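Putative electron transport related protein (Corynebacterium diphtheriae, PDB 4PQ1) probably acts as a thioredoxin-like disulfide oxidoreductase of the DsbF type, exchanging electrons with partner proteins through a CxxC disulfide. Local coordinates at residues Tyr87-Ala92 and Ser105-Pro110; Gln54-Cys59 and Ser123-Thr128; Glu13-Glu18 and Pro137-Leu142; Arg60-Asp65 and Leu142-Ala147; Lys45-Asn50 and Lys76-Gly81. One frame throughout, in Å; residues are numbered along the deposited sequence.

Interaction 1: residues Tyr87-Ala92 and Ser105-Pro110; sequences YSKNIA and SIYDPP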
# COMPACT_ATOMS: atom_id res chain seq x y z
N TYR A 87 -0.91 7.28 -16.32
CA TYR A 87 -0.95 8.68 -16.73
C TYR A 87 -2.30 9.06 -17.29
O TYR A 87 -2.64 10.24 -17.37
CB TYR A 87 0.15 8.96 -17.75
CG TYR A 87 1.51 8.60 -17.21
CD1 TYR A 87 2.02 9.25 -16.09
CD2 TYR A 87 2.26 7.60 -17.80
CE1 TYR A 87 3.27 8.90 -15.57
CE2 TYR A 87 3.51 7.25 -17.29
CZ TYR A 87 4.01 7.91 -16.18
OH TYR A 87 5.25 7.57 -15.68
N SER A 88 -3.09 8.06 -17.65
CA SER A 88 -4.47 8.32 -18.00
C SER A 88 -5.30 7.82 -16.84
O SER A 88 -5.41 6.61 -16.61
CB SER A 88 -4.86 7.64 -19.32
OG SER A 88 -4.33 8.36 -20.42
N LYS A 89 -5.87 8.77 -16.10
CA LYS A 89 -6.60 8.45 -14.89
C LYS A 89 -7.84 7.60 -15.18
O LYS A 89 -8.19 6.72 -14.38
CB LYS A 89 -7.01 9.74 -14.16
CG LYS A 89 -7.46 9.51 -12.73
CD LYS A 89 -7.85 10.81 -12.06
CE LYS A 89 -8.01 10.62 -10.56
NZ LYS A 89 -8.37 11.89 -9.87
N ASN A 90 -8.48 7.82 -16.32
CA ASN A 90 -9.80 7.22 -16.53
C ASN A 90 -9.76 5.71 -16.64
O ASN A 90 -10.73 5.04 -16.31
CB ASN A 90 -10.50 7.83 -17.76
CG ASN A 90 -9.70 7.75 -19.04
OD1 ASN A 90 -8.52 7.39 -19.06
ND2 ASN A 90 -10.35 8.14 -20.13
N ILE A 91 -8.64 5.16 -17.06
CA ILE A 91 -8.55 3.71 -17.20
C ILE A 91 -8.24 3.08 -15.84
O ILE A 91 -8.70 1.97 -15.53
CB ILE A 91 -7.51 3.34 -18.27
CG1 ILE A 91 -7.60 1.87 -18.66
CG2 ILE A 91 -6.13 3.74 -17.85
CD1 ILE A 91 -6.76 1.53 -19.89
N ALA A 92 -7.52 3.80 -14.98
CA ALA A 92 -7.28 3.34 -13.62
C ALA A 92 -8.60 3.31 -12.86
O ALA A 92 -8.91 2.33 -12.18
CB ALA A 92 -6.26 4.22 -12.93
N SER A 105 -7.62 4.86 -3.44
CA SER A 105 -6.27 4.92 -3.97
C SER A 105 -5.83 6.37 -4.08
O SER A 105 -6.62 7.24 -4.44
CB SER A 105 -6.16 4.25 -5.35
OG SER A 105 -6.04 2.84 -5.25
N ILE A 106 -4.57 6.62 -3.75
CA ILE A 106 -3.97 7.90 -4.08
C ILE A 106 -3.53 7.88 -5.54
O ILE A 106 -2.83 6.96 -5.97
CB ILE A 106 -2.77 8.21 -3.18
CG1 ILE A 106 -3.25 8.34 -1.73
CG2 ILE A 106 -2.06 9.45 -3.66
CD1 ILE A 106 -2.15 8.71 -0.79
N TYR A 107 -3.95 8.87 -6.31
CA TYR A 107 -3.52 8.95 -7.70
C TYR A 107 -2.16 9.64 -7.81
O TYR A 107 -2.05 10.86 -7.66
CB TYR A 107 -4.56 9.67 -8.56
CG TYR A 107 -4.21 9.71 -10.02
CD1 TYR A 107 -4.18 8.54 -10.78
CD2 TYR A 107 -3.90 10.91 -10.66
CE1 TYR A 107 -3.86 8.57 -12.12
CE2 TYR A 107 -3.58 10.95 -11.98
CZ TYR A 107 -3.55 9.78 -12.72
OH TYR A 107 -3.23 9.81 -14.05
N ASP A 108 -1.13 8.86 -8.09
CA ASP A 108 0.24 9.37 -7.99
C ASP A 108 1.06 8.84 -9.16
O ASP A 108 1.91 7.96 -8.97
CB ASP A 108 0.83 8.99 -6.60
CG ASP A 108 2.29 9.40 -6.42
OD1 ASP A 108 2.83 10.23 -7.18
OD2 ASP A 108 2.92 8.87 -5.47
N PRO A 109 0.82 9.36 -10.38
CA PRO A 109 1.49 8.78 -11.56
C PRO A 109 3.02 8.67 -11.45
O PRO A 109 3.56 7.67 -11.91
CB PRO A 109 1.10 9.74 -12.69
CG PRO A 109 -0.19 10.35 -12.24
CD PRO A 109 -0.09 10.46 -10.74
N PRO A 110 3.71 9.67 -10.85
CA PRO A 110 5.17 9.49 -10.87
C PRO A 110 5.72 8.89 -9.57
O PRO A 110 6.93 8.85 -9.37
CB PRO A 110 5.68 10.91 -11.06
CG PRO A 110 4.68 11.74 -10.32
CD PRO A 110 3.34 11.04 -10.47

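Interaction 2: residues Gln54-Cys59 and Ser123-Thr128; sequences QWCAPC and SVVPTT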
# COMPACT_ATOMS: atom_id res chain seq x y z
N GLN A 54 -3.06 -0.36 -13.41
CA GLN A 54 -3.83 -1.32 -14.21
C GLN A 54 -3.00 -1.93 -15.34
O GLN A 54 -3.35 -2.98 -15.86
CB GLN A 54 -5.10 -0.67 -14.76
CG GLN A 54 -4.87 0.55 -15.63
CD GLN A 54 -4.45 0.20 -17.04
OE1 GLN A 54 -5.07 -0.65 -17.69
NE2 GLN A 54 -3.38 0.83 -17.52
N TRP A 55 -1.90 -1.27 -15.70
CA TRP A 55 -1.02 -1.70 -16.78
C TRP A 55 -0.12 -2.86 -16.34
O TRP A 55 0.67 -3.40 -17.12
CB TRP A 55 -0.14 -0.52 -17.24
CG TRP A 55 0.47 0.15 -16.05
CD1 TRP A 55 0.01 1.26 -15.40
CD2 TRP A 55 1.64 -0.28 -15.35
NE1 TRP A 55 0.84 1.56 -14.35
CE2 TRP A 55 1.84 0.62 -14.29
CE3 TRP A 55 2.54 -1.34 -15.52
CZ2 TRP A 55 2.90 0.49 -13.39
CZ3 TRP A 55 3.59 -1.46 -14.63
CH2 TRP A 55 3.76 -0.55 -13.58
N CYS A 56 -0.27 -3.23 -15.08
CA CYS A 56 0.67 -4.08 -14.38
C CYS A 56 0.06 -5.46 -14.11
O CYS A 56 -0.88 -5.59 -13.33
CB CYS A 56 1.07 -3.37 -13.08
SG CYS A 56 1.68 -4.37 -11.75
N ALA A 57 0.59 -6.48 -14.78
CA ALA A 57 -0.05 -7.79 -14.75
C ALA A 57 -0.06 -8.41 -13.34
O ALA A 57 -1.10 -8.89 -12.90
CB ALA A 57 0.62 -8.74 -15.75
N PRO A 58 1.08 -8.39 -12.62
CA PRO A 58 0.99 -8.86 -11.22
C PRO A 58 -0.04 -8.10 -10.39
O PRO A 58 -0.73 -8.71 -9.58
CB PRO A 58 2.39 -8.62 -10.70
CG PRO A 58 3.24 -8.81 -11.88
CD PRO A 58 2.48 -8.17 -13.00
N CYS A 59 -0.15 -6.79 -10.58
CA CYS A 59 -1.13 -6.03 -9.83
C CYS A 59 -2.55 -6.54 -10.08
O CYS A 59 -3.29 -6.77 -9.12
CB CYS A 59 -1.02 -4.54 -10.15
SG CYS A 59 0.68 -3.93 -9.95
N SER A 123 10.96 1.65 -8.56
CA SER A 123 11.01 0.69 -9.65
C SER A 123 10.10 -0.53 -9.42
O SER A 123 9.75 -1.21 -10.36
CB SER A 123 12.44 0.21 -9.83
OG SER A 123 12.90 -0.34 -8.61
N VAL A 124 9.74 -0.80 -8.17
CA VAL A 124 9.09 -2.06 -7.85
C VAL A 124 7.58 -1.90 -7.72
O VAL A 124 7.09 -1.29 -6.79
CB VAL A 124 9.65 -2.67 -6.55
CG1 VAL A 124 8.99 -4.02 -6.23
CG2 VAL A 124 11.18 -2.80 -6.64
N VAL A 125 6.85 -2.46 -8.69
CA VAL A 125 5.39 -2.46 -8.67
C VAL A 125 4.93 -3.85 -9.09
O VAL A 125 5.34 -4.33 -10.14
CB VAL A 125 4.78 -1.39 -9.62
CG1 VAL A 125 3.26 -1.45 -9.57
CG2 VAL A 125 5.24 -0.02 -9.24
N PRO A 126 4.09 -4.50 -8.27
CA PRO A 126 3.54 -3.92 -7.04
C PRO A 126 4.51 -3.96 -5.85
O PRO A 126 5.50 -4.71 -5.87
CB PRO A 126 2.32 -4.79 -6.79
CG PRO A 126 2.74 -6.14 -7.28
CD PRO A 126 3.65 -5.89 -8.46
N THR A 127 4.24 -3.11 -4.86
CA THR A 127 4.89 -3.14 -3.55
C THR A 127 3.77 -3.05 -2.53
O THR A 127 2.81 -2.29 -2.72
CB THR A 127 5.89 -1.97 -3.34
OG1 THR A 127 7.06 -2.19 -4.14
CG2 THR A 127 6.32 -1.83 -1.81
N THR A 128 3.88 -3.84 -1.47
CA THR A 128 2.90 -3.76 -0.40
C THR A 128 3.56 -3.48 0.94
O THR A 128 4.50 -4.17 1.34
CB THR A 128 2.07 -5.04 -0.29
OG1 THR A 128 1.35 -5.23 -1.51
CG2 THR A 128 1.09 -4.92 0.86

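Interaction 3: residues Glu13-Glu18 and Pro137-Leu142; sequences EIFYDE and PAAVFL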
# COMPACT_ATOMS: atom_id res chain seq x y z
N GLU A 13 11.16 -9.53 0.57
CA GLU A 13 10.30 -9.10 1.66
C GLU A 13 11.15 -8.84 2.90
O GLU A 13 12.22 -9.44 3.05
CB GLU A 13 9.21 -10.13 1.95
CG GLU A 13 9.73 -11.51 2.32
CD GLU A 13 10.19 -12.31 1.13
OE1 GLU A 13 11.23 -12.99 1.25
OE2 GLU A 13 9.51 -12.28 0.06
N ILE A 14 10.67 -7.94 3.75
CA ILE A 14 11.35 -7.54 4.99
C ILE A 14 10.33 -7.37 6.10
O ILE A 14 9.26 -6.80 5.88
CB ILE A 14 12.13 -6.21 4.81
CG1 ILE A 14 13.11 -6.29 3.64
CG2 ILE A 14 12.88 -5.84 6.09
CD1 ILE A 14 14.33 -7.16 3.93
N PHE A 15 10.67 -7.84 7.30
CA PHE A 15 9.77 -7.69 8.44
C PHE A 15 10.43 -6.87 9.55
O PHE A 15 11.63 -6.97 9.75
CB PHE A 15 9.36 -9.07 8.95
CG PHE A 15 8.62 -9.87 7.93
CD1 PHE A 15 7.25 -9.73 7.80
CD2 PHE A 15 9.31 -10.72 7.06
CE1 PHE A 15 6.56 -10.46 6.83
CE2 PHE A 15 8.63 -11.44 6.09
CZ PHE A 15 7.25 -11.31 5.97
N TYR A 16 9.65 -6.06 10.25
CA TYR A 16 10.20 -5.23 11.32
C TYR A 16 9.56 -5.51 12.67
O TYR A 16 8.34 -5.38 12.86
CB TYR A 16 10.05 -3.74 11.00
CG TYR A 16 10.64 -3.34 9.66
CD1 TYR A 16 9.91 -3.46 8.49
CD2 TYR A 16 11.92 -2.82 9.58
CE1 TYR A 16 10.43 -3.09 7.27
CE2 TYR A 16 12.46 -2.45 8.37
CZ TYR A 16 11.72 -2.58 7.22
OH TYR A 16 12.26 -2.20 6.01
N ASP A 17 10.41 -5.91 13.61
CA ASP A 17 10.04 -5.99 15.02
C ASP A 17 9.64 -4.62 15.53
O ASP A 17 10.15 -3.61 15.05
CB ASP A 17 11.20 -6.54 15.83
CG ASP A 17 11.63 -7.90 15.35
OD1 ASP A 17 10.73 -8.73 15.08
OD2 ASP A 17 12.85 -8.14 15.22
N GLU A 18 8.71 -4.59 16.47
CA GLU A 18 8.28 -3.33 17.06
C GLU A 18 9.47 -2.44 17.44
O GLU A 18 9.46 -1.23 17.20
CB GLU A 18 7.40 -3.59 18.28
CG GLU A 18 6.44 -4.75 18.10
CD GLU A 18 5.30 -4.73 19.10
OE1 GLU A 18 4.43 -5.62 19.04
OE2 GLU A 18 5.27 -3.80 19.93
N PRO A 137 6.04 0.72 9.34
CA PRO A 137 5.95 -0.54 8.61
C PRO A 137 6.30 -1.74 9.49
O PRO A 137 7.29 -1.72 10.22
CB PRO A 137 6.94 -0.36 7.47
CG PRO A 137 6.93 1.11 7.22
CD PRO A 137 6.83 1.72 8.60
N ALA A 138 5.46 -2.77 9.43
CA ALA A 138 5.72 -4.05 10.08
C ALA A 138 6.26 -5.03 9.06
O ALA A 138 6.90 -6.03 9.40
CB ALA A 138 4.45 -4.57 10.72
N ALA A 139 5.96 -4.76 7.79
CA ALA A 139 6.39 -5.63 6.70
C ALA A 139 6.42 -4.84 5.40
O ALA A 139 5.53 -4.03 5.14
CB ALA A 139 5.47 -6.84 6.59
N VAL A 140 7.45 -5.07 4.59
CA VAL A 140 7.49 -4.55 3.23
C VAL A 140 7.67 -5.69 2.24
O VAL A 140 8.60 -6.48 2.36
CB VAL A 140 8.61 -3.51 3.04
CG1 VAL A 140 8.62 -3.01 1.57
CG2 VAL A 140 8.46 -2.37 4.05
N PHE A 141 6.78 -5.76 1.26
CA PHE A 141 6.82 -6.81 0.25
C PHE A 141 7.19 -6.24 -1.11
O PHE A 141 6.43 -5.44 -1.67
CB PHE A 141 5.47 -7.53 0.15
CG PHE A 141 5.11 -8.33 1.38
CD1 PHE A 141 5.58 -9.62 1.54
CD2 PHE A 141 4.28 -7.79 2.36
CE1 PHE A 141 5.25 -10.36 2.67
CE2 PHE A 141 3.95 -8.53 3.48
CZ PHE A 141 4.43 -9.82 3.64
N LEU A 142 8.35 -6.63 -1.63
CA LEU A 142 8.82 -6.16 -2.94
C LEU A 142 8.47 -7.19 -4.00
O LEU A 142 9.31 -7.62 -4.80
CB LEU A 142 10.32 -5.89 -2.91
CG LEU A 142 10.75 -4.92 -1.79
CD1 LEU A 142 12.27 -4.79 -1.74
CD2 LEU A 142 10.08 -3.54 -1.95
O HOH W 1 6.67 -7.76 11.56

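Interaction 4: residues Arg60-Asp65 and Leu142-Ala147; sequences RSESDD and LREVTA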
# COMPACT_ATOMS: atom_id res chain seq x y z
N ARG A 60 -2.91 -6.75 -11.35
CA ARG A 60 -4.21 -7.33 -11.73
C ARG A 60 -4.43 -8.70 -11.09
O ARG A 60 -5.51 -9.00 -10.57
CB ARG A 60 -4.31 -7.45 -13.27
CG ARG A 60 -4.19 -6.10 -14.00
CD ARG A 60 -4.59 -6.17 -15.49
NE ARG A 60 -3.72 -7.04 -16.28
CZ ARG A 60 -2.63 -6.62 -16.93
NH1 ARG A 60 -2.27 -5.35 -16.88
NH2 ARG A 60 -1.90 -7.48 -17.63
N SER A 61 -3.39 -9.52 -11.14
CA SER A 61 -3.37 -10.84 -10.53
C SER A 61 -3.63 -10.83 -9.01
O SER A 61 -4.39 -11.66 -8.51
CB SER A 61 -2.00 -11.48 -10.83
OG SER A 61 -1.79 -12.65 -10.08
N GLU A 62 -3.01 -9.90 -8.28
CA GLU A 62 -3.12 -9.88 -6.82
C GLU A 62 -4.27 -8.99 -6.35
O GLU A 62 -4.45 -8.77 -5.15
CB GLU A 62 -1.81 -9.41 -6.19
CG GLU A 62 -1.54 -7.94 -6.40
CD GLU A 62 -0.42 -7.35 -5.54
OE1 GLU A 62 -0.22 -6.12 -5.65
OE2 GLU A 62 0.27 -8.07 -4.76
N SER A 63 -5.06 -8.48 -7.29
CA SER A 63 -6.06 -7.45 -6.97
C SER A 63 -7.18 -7.98 -6.09
O SER A 63 -7.59 -7.32 -5.13
CB SER A 63 -6.64 -6.86 -8.27
OG SER A 63 -7.66 -5.91 -8.00
N ASP A 64 -7.68 -9.17 -6.41
CA ASP A 64 -8.75 -9.77 -5.63
C ASP A 64 -8.34 -9.99 -4.18
O ASP A 64 -9.15 -9.85 -3.25
CB ASP A 64 -9.18 -11.10 -6.24
CG ASP A 64 -10.02 -10.93 -7.50
OD1 ASP A 64 -10.62 -9.84 -7.68
OD2 ASP A 64 -10.08 -11.89 -8.29
N ASP A 65 -7.08 -10.36 -3.99
CA ASP A 65 -6.57 -10.68 -2.66
C ASP A 65 -6.50 -9.42 -1.80
O ASP A 65 -6.84 -9.45 -0.62
CB ASP A 65 -5.21 -11.36 -2.76
CG ASP A 65 -5.32 -12.87 -2.91
OD1 ASP A 65 -6.45 -13.38 -3.13
OD2 ASP A 65 -4.29 -13.57 -2.79
N LEU A 142 8.35 -6.63 -1.63
CA LEU A 142 8.82 -6.16 -2.94
C LEU A 142 8.47 -7.19 -4.00
O LEU A 142 9.31 -7.62 -4.80
CB LEU A 142 10.32 -5.89 -2.91
CG LEU A 142 10.75 -4.92 -1.79
CD1 LEU A 142 12.27 -4.79 -1.74
CD2 LEU A 142 10.08 -3.54 -1.95
N ARG A 143 7.21 -7.59 -4.00
CA ARG A 143 6.73 -8.66 -4.82
C ARG A 143 5.23 -8.65 -4.71
O ARG A 143 4.69 -8.02 -3.80
CB ARG A 143 7.30 -10.01 -4.39
CG ARG A 143 7.01 -10.39 -2.94
CD ARG A 143 7.20 -11.88 -2.74
NE ARG A 143 7.04 -12.32 -1.36
CZ ARG A 143 5.92 -12.79 -0.84
NH1 ARG A 143 4.83 -12.89 -1.59
NH2 ARG A 143 5.87 -13.17 0.43
N GLU A 144 4.57 -9.29 -5.67
CA GLU A 144 3.17 -9.63 -5.56
C GLU A 144 2.94 -10.40 -4.25
O GLU A 144 3.78 -11.21 -3.84
CB GLU A 144 2.76 -10.47 -6.77
CG GLU A 144 1.29 -10.84 -6.80
CD GLU A 144 0.88 -11.56 -8.09
OE1 GLU A 144 -0.30 -11.97 -8.17
OE2 GLU A 144 1.74 -11.72 -9.01
N VAL A 145 1.81 -10.15 -3.59
CA VAL A 145 1.46 -10.85 -2.36
C VAL A 145 0.14 -11.59 -2.50
O VAL A 145 -0.70 -11.20 -3.31
CB VAL A 145 1.35 -9.90 -1.15
CG1 VAL A 145 2.72 -9.44 -0.69
CG2 VAL A 145 0.45 -8.70 -1.49
N THR A 146 -0.05 -12.64 -1.70
CA THR A 146 -1.37 -13.24 -1.50
C THR A 146 -2.05 -12.62 -0.30
O THR A 146 -1.42 -11.91 0.49
CB THR A 146 -1.30 -14.76 -1.24
OG1 THR A 146 -0.60 -15.00 -0.02
CG2 THR A 146 -0.62 -15.49 -2.37
N ALA A 147 -3.34 -12.91 -0.15
CA ALA A 147 -4.08 -12.38 0.98
C ALA A 147 -3.54 -12.93 2.31
O ALA A 147 -3.59 -12.25 3.34
CB ALA A 147 -5.56 -12.70 0.83
O HOH W 2 2.46 -6.69 -3.49

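Interaction 5: residues Lys45-Asn50 and Lys76-Gly81; sequences KIVVLN and KGTVVG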
# COMPACT_ATOMS: atom_id res chain seq x y z
N LYS A 45 -5.35 3.22 13.19
CA LYS A 45 -5.88 2.07 12.46
C LYS A 45 -4.78 1.41 11.62
O LYS A 45 -3.83 2.07 11.17
CB LYS A 45 -7.04 2.49 11.58
CG LYS A 45 -8.22 3.12 12.30
CD LYS A 45 -9.10 2.07 12.95
CE LYS A 45 -10.47 2.64 13.30
NZ LYS A 45 -11.21 1.76 14.26
N ILE A 46 -4.90 0.10 11.41
CA ILE A 46 -3.98 -0.62 10.55
C ILE A 46 -4.16 -0.16 9.10
O ILE A 46 -5.28 0.10 8.65
CB ILE A 46 -4.19 -2.14 10.65
CG1 ILE A 46 -3.86 -2.63 12.06
CG2 ILE A 46 -3.34 -2.87 9.63
CD1 ILE A 46 -4.16 -4.11 12.23
N VAL A 47 -3.05 -0.01 8.37
CA VAL A 47 -3.11 0.48 7.01
C VAL A 47 -2.20 -0.33 6.10
O VAL A 47 -0.98 -0.43 6.33
CB VAL A 47 -2.73 1.96 6.91
CG1 VAL A 47 -2.66 2.38 5.46
CG2 VAL A 47 -3.75 2.84 7.67
N VAL A 48 -2.80 -0.93 5.06
CA VAL A 48 -2.02 -1.67 4.07
C VAL A 48 -1.88 -0.84 2.80
O VAL A 48 -2.86 -0.64 2.07
CB VAL A 48 -2.66 -3.03 3.75
CG1 VAL A 48 -1.82 -3.78 2.74
CG2 VAL A 48 -2.81 -3.85 5.01
N LEU A 49 -0.66 -0.36 2.55
CA LEU A 49 -0.33 0.41 1.34
C LEU A 49 0.09 -0.49 0.20
O LEU A 49 0.93 -1.39 0.39
CB LEU A 49 0.80 1.41 1.61
CG LEU A 49 0.67 2.43 2.72
CD1 LEU A 49 2.03 3.03 2.97
CD2 LEU A 49 -0.34 3.48 2.30
N ASN A 50 -0.44 -0.22 -0.98
CA ASN A 50 -0.14 -1.02 -2.15
C ASN A 50 0.02 -0.14 -3.37
O ASN A 50 -0.90 0.60 -3.75
CB ASN A 50 -1.25 -2.05 -2.39
CG ASN A 50 -1.05 -2.84 -3.66
OD1 ASN A 50 -1.74 -2.60 -4.64
ND2 ASN A 50 -0.09 -3.76 -3.66
N LYS A 76 -11.09 -2.28 11.79
CA LYS A 76 -9.76 -2.16 12.36
C LYS A 76 -8.75 -1.48 11.45
O LYS A 76 -7.66 -1.11 11.88
CB LYS A 76 -9.26 -3.55 12.74
CG LYS A 76 -10.21 -4.29 13.66
CD LYS A 76 -10.54 -3.44 14.89
CE LYS A 76 -11.06 -4.29 16.04
NZ LYS A 76 -12.31 -4.99 15.68
N GLY A 77 -9.12 -1.31 10.17
CA GLY A 77 -8.23 -0.67 9.23
C GLY A 77 -8.71 -0.63 7.79
O GLY A 77 -9.91 -0.68 7.53
N THR A 78 -7.76 -0.56 6.86
CA THR A 78 -8.06 -0.30 5.46
C THR A 78 -6.87 -0.60 4.57
O THR A 78 -5.72 -0.53 5.01
CB THR A 78 -8.47 1.18 5.24
OG1 THR A 78 -9.03 1.34 3.93
CG2 THR A 78 -7.26 2.10 5.36
N VAL A 79 -7.14 -0.94 3.32
CA VAL A 79 -6.11 -0.91 2.29
C VAL A 79 -6.14 0.49 1.68
O VAL A 79 -7.21 1.10 1.57
CB VAL A 79 -6.33 -1.99 1.20
CG1 VAL A 79 -5.29 -1.87 0.09
CG2 VAL A 79 -6.29 -3.40 1.83
N VAL A 80 -4.98 1.02 1.33
CA VAL A 80 -4.89 2.25 0.54
C VAL A 80 -3.98 2.05 -0.65
O VAL A 80 -2.80 1.76 -0.49
CB VAL A 80 -4.36 3.43 1.36
CG1 VAL A 80 -4.18 4.64 0.45
CG2 VAL A 80 -5.33 3.74 2.49
N GLY A 81 -4.52 2.19 -1.85
CA GLY A 81 -3.73 1.96 -3.04
C GLY A 81 -2.94 3.19 -3.39
O GLY A 81 -3.35 4.32 -3.10

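Interaction 1: residues Tyr87-Ala92 and Ser105-Pro110
Lys89 and Tyr107 both carry CG anti to the backbone N, and this brings the two side chains together. In Lys89 chi1 is -165° and the rest of the chain is extended, which carries its methylenes obliquely across one face of the Tyr107 ring. In Tyr107 chi1 is -176°, and the ring points at the start of helix 89-98. Lys89 CG lies over the centre of the ring, 3.8 Å from the Tyr107 centroid and 13° off the ring normal. This is a CH-pi contact. Lys89 CB reaches the phenol end, 3.7 Å from Tyr107 CZ. Lys89 CE reaches the root of the ring, 3.9 Å from Tyr107 CG. The opposite face of the ring carries Pro109 CD, displaced toward the rim. The tyrosine is therefore sandwiched between a lysine chain and a proline.

Tyr87 adds a second apolar touch. Its CD1 packs obliquely on Pro109 CB at 3.6 Å. The backbone of Tyr87 also passes the phenol, with Tyr87 O 3.4 Å from Tyr107 OH, but the angle is too poor for a hydrogen bond. Tyr107 OH bonds to Asp86 O instead. Lys89 NZ goes past the ring to a salt bridge with Glu30 and a hydrogen bond to Gly31 O.

The contact joins helix 89-98 to strand 105-107 within the beta-alpha-beta unit that starts with strand 77-83. It lies near the surface. Its chemistry is mixed: both Lys89 and Tyr107 use their apolar lengths against each other and send their polar ends to other partners. The anchored ends probably keep the lysine chain stretched over the ring.

Interaction 2: residues Gln54-Cys59 and Ser123-Thr128
Val125 pushes one methyl against the disulfide of Cys56 and Cys59. Its CG1, anti to the backbone N (chi1 179°), is the main bump. It sits 3.6 Å from Cys59 SG and 4.0 Å from Cys56 SG. The indole of Trp55 borders the same methyl, with Trp55 CH2 4.1 Å from Val125 CG1. The methyl sits in the recess bordered by the two sulfurs and this indole. The Trp55 and Val125 side chains cross at about a right angle. Trp55 NE1 bonds to Val84 O.

Pro126 is the second bump. Its ring rests in the notch formed by the disulfide and Pro58. Pro126 CB lies 3.7 Å from Cys59 SG, and Pro126 CD lies 3.7 Å from Pro58 CB. The peptide bond before Pro126 is cis. Next to it, Thr127 OG1 donates to Val124 O at 2.8 Å, from above the carbonyl plane, and links Thr127 back to Val124.

All the contacts between the segments are apolar. The sulfurs, 2.1 Å apart from Cys56 SG to Cys59 SG, lie against a valine and a proline. Cys56 is the N-cap of helix 57-61. A CxxC disulfide at a helix start, facing a cis-proline loop, is the signature of the thioredoxin-fold redox site.

Interaction 3: residues Glu13-Glu18 and Pro137-Leu142
Phe15, Ala139 and Phe141 form the apolar centre on one face of this antiparallel strand pair. Phe15 CD1 lies 3.6 Å from Ala139 CB, and Phe15 CE1 is 3.9 Å from Phe141 CZ. The two phenyl planes stand at 86° in an oblique pairing. Chi1 of Phe15 is -61°, which sets CG anti to the carbonyl carbon and brings the ring across to the other strand. On the other face Tyr16 CE1 meets Val140 CG2 at 3.8 Å, the methyl lying at the edge of the tyrosine ring.

Backbone bonds run between these layers. Ile14 and Val140 form a hydrogen-bonded pair with a bond in each direction. Val140 N to Ile14 O is 2.8 Å. Tyr16 N donates to Ala138 O at 2.9 Å, from above the carbonyl plane. Water 1 also donates to Ala138 O, at 2.8 Å, and to Tyr16 O.

Farther out, Glu13 CB touches Phe141 CD1 at 3.7 Å while the carboxylate turns off to a salt bridge with Arg143. Ala138 and Ala139 form a classic beta bulge opposite Val130. Strand 13-15 is an outermost strand of the sheet, and strand 137-141 joins it to strand 127-131. Helix 147-156 packs against Phe15 and Ala139 through Val153, and against Phe141 through Leu150.

Interaction 4: residues Arg60-Asp65 and Leu142-Ala147
Ser61, Glu62 and Asp65 each hold the 142-147 loop by a hydrogen bond. Glu144 OE1 accepts from Ser61 OG through its syn lone pair; the 2.5 Å distance is unusually short and doubtful. Val145 N donates to Glu62 OE2 at 2.8 Å and 170°, meeting the oxygen nearly along its C-O axis. Ala147 N reaches Asp65 OD2 at 2.9 Å, from above the carboxylate plane.

Water adds a bridge. Water 2 donates to Glu62 OE2 at 2.9 Å and to Arg143 O at 2.6 Å. Glu62 OE2 thus accepts two bonds, and Glu62 OE1 is held by Asn50 ND2.

Packing is carried by aliphatic parts. Glu62 and Glu144 run antiparallel alongside each other, Glu62 CB lying 3.5 Å from Glu144 CG. Their carboxylate planes are 88° apart. Both chains are extended beyond CG. Glu62 OE2 and Glu144 OE1 stay 5.2 Å apart. Ala147 CB rests 3.8 Å from Asp65 CB.

The 60-65 segment spans the junction of helices 57-61 and 63-73. The 142-147 loop leads from strand 137-141 into helix 147-156, where Thr146 is the N-cap. Ala147 packs on Glu68 and Val69 of helix 63-73, so the contact joins the starts of two helices.

Interaction 5: residues Lys45-Asn50 and Lys76-Gly81
Val48 and Thr78 meet through their peptides, the flat groups of this parallel pair, which span Ile46-Asn50 and Lys76-Gly81. Val48 N meets Thr78 O in the carbonyl plane, at 2.9 Å and 170°. Val80 N comes to Val48 O at 2.8 Å, 31° out of plane. The ladder begins with Ile46 N to Lys76 O, in plane, and ends with Asn50 N to Val80 O, tilted, each at 3.1 Å. Thr78 N to Ile46 O is tilted too.

One face of the sheet carries Val47, Leu49, Thr78 and Val80. Leu49 and Val80 run alongside each other in the same direction, Leu49 CD2 4.1 Å from Val80 CB. Chi1 of Leu49 (-56°) sets CG anti to the carbonyl carbon, and its end leans toward Val80. Val47 CG1 is 4.2 Å from Val80 CG2. The other face carries Ile46, Val48, Val79 and Asn50. Val48 CB meets Val79 CG2 at 4.1 Å, and Leu73 of helix 63-73 touches Ile46 and Val48. Asn50 ND2 bonds to Thr128 OG1 and Glu62 OE1.

In the thioredoxin-like sheet, strand 46-52 lies between 127-131 and 77-83; 105-107 follows. Five backbone bonds pair N-H and C=O groups, most on buried residues, while branched aliphatic side chains pack both faces.

From the N terminus, strand 13-15 pairs with strand 137-141 in interaction 3, closing the longest loop. Interactions 1, 2 and 5 nest inside it. Interaction 5 joins strands 46-52 and 77-83, and is complete before interaction 1 links helix 89-98 to strand 105-107. Interactions 2 and 4 both enclose interaction 1, and interaction 2 crosses interaction 5. Interaction 4 crosses interactions 2, 3 and 5, and shares Leu142 with interaction 3. Contacts 1, 2, 3 and 5 all reach the six-stranded sheet, while interaction 4 ties helices 57-61 and 63-73 to the loop before helix 147-156. Asn50 connects interactions 2, 4 and 5; Glu13 and Arg143 bridge interactions 3 and 4.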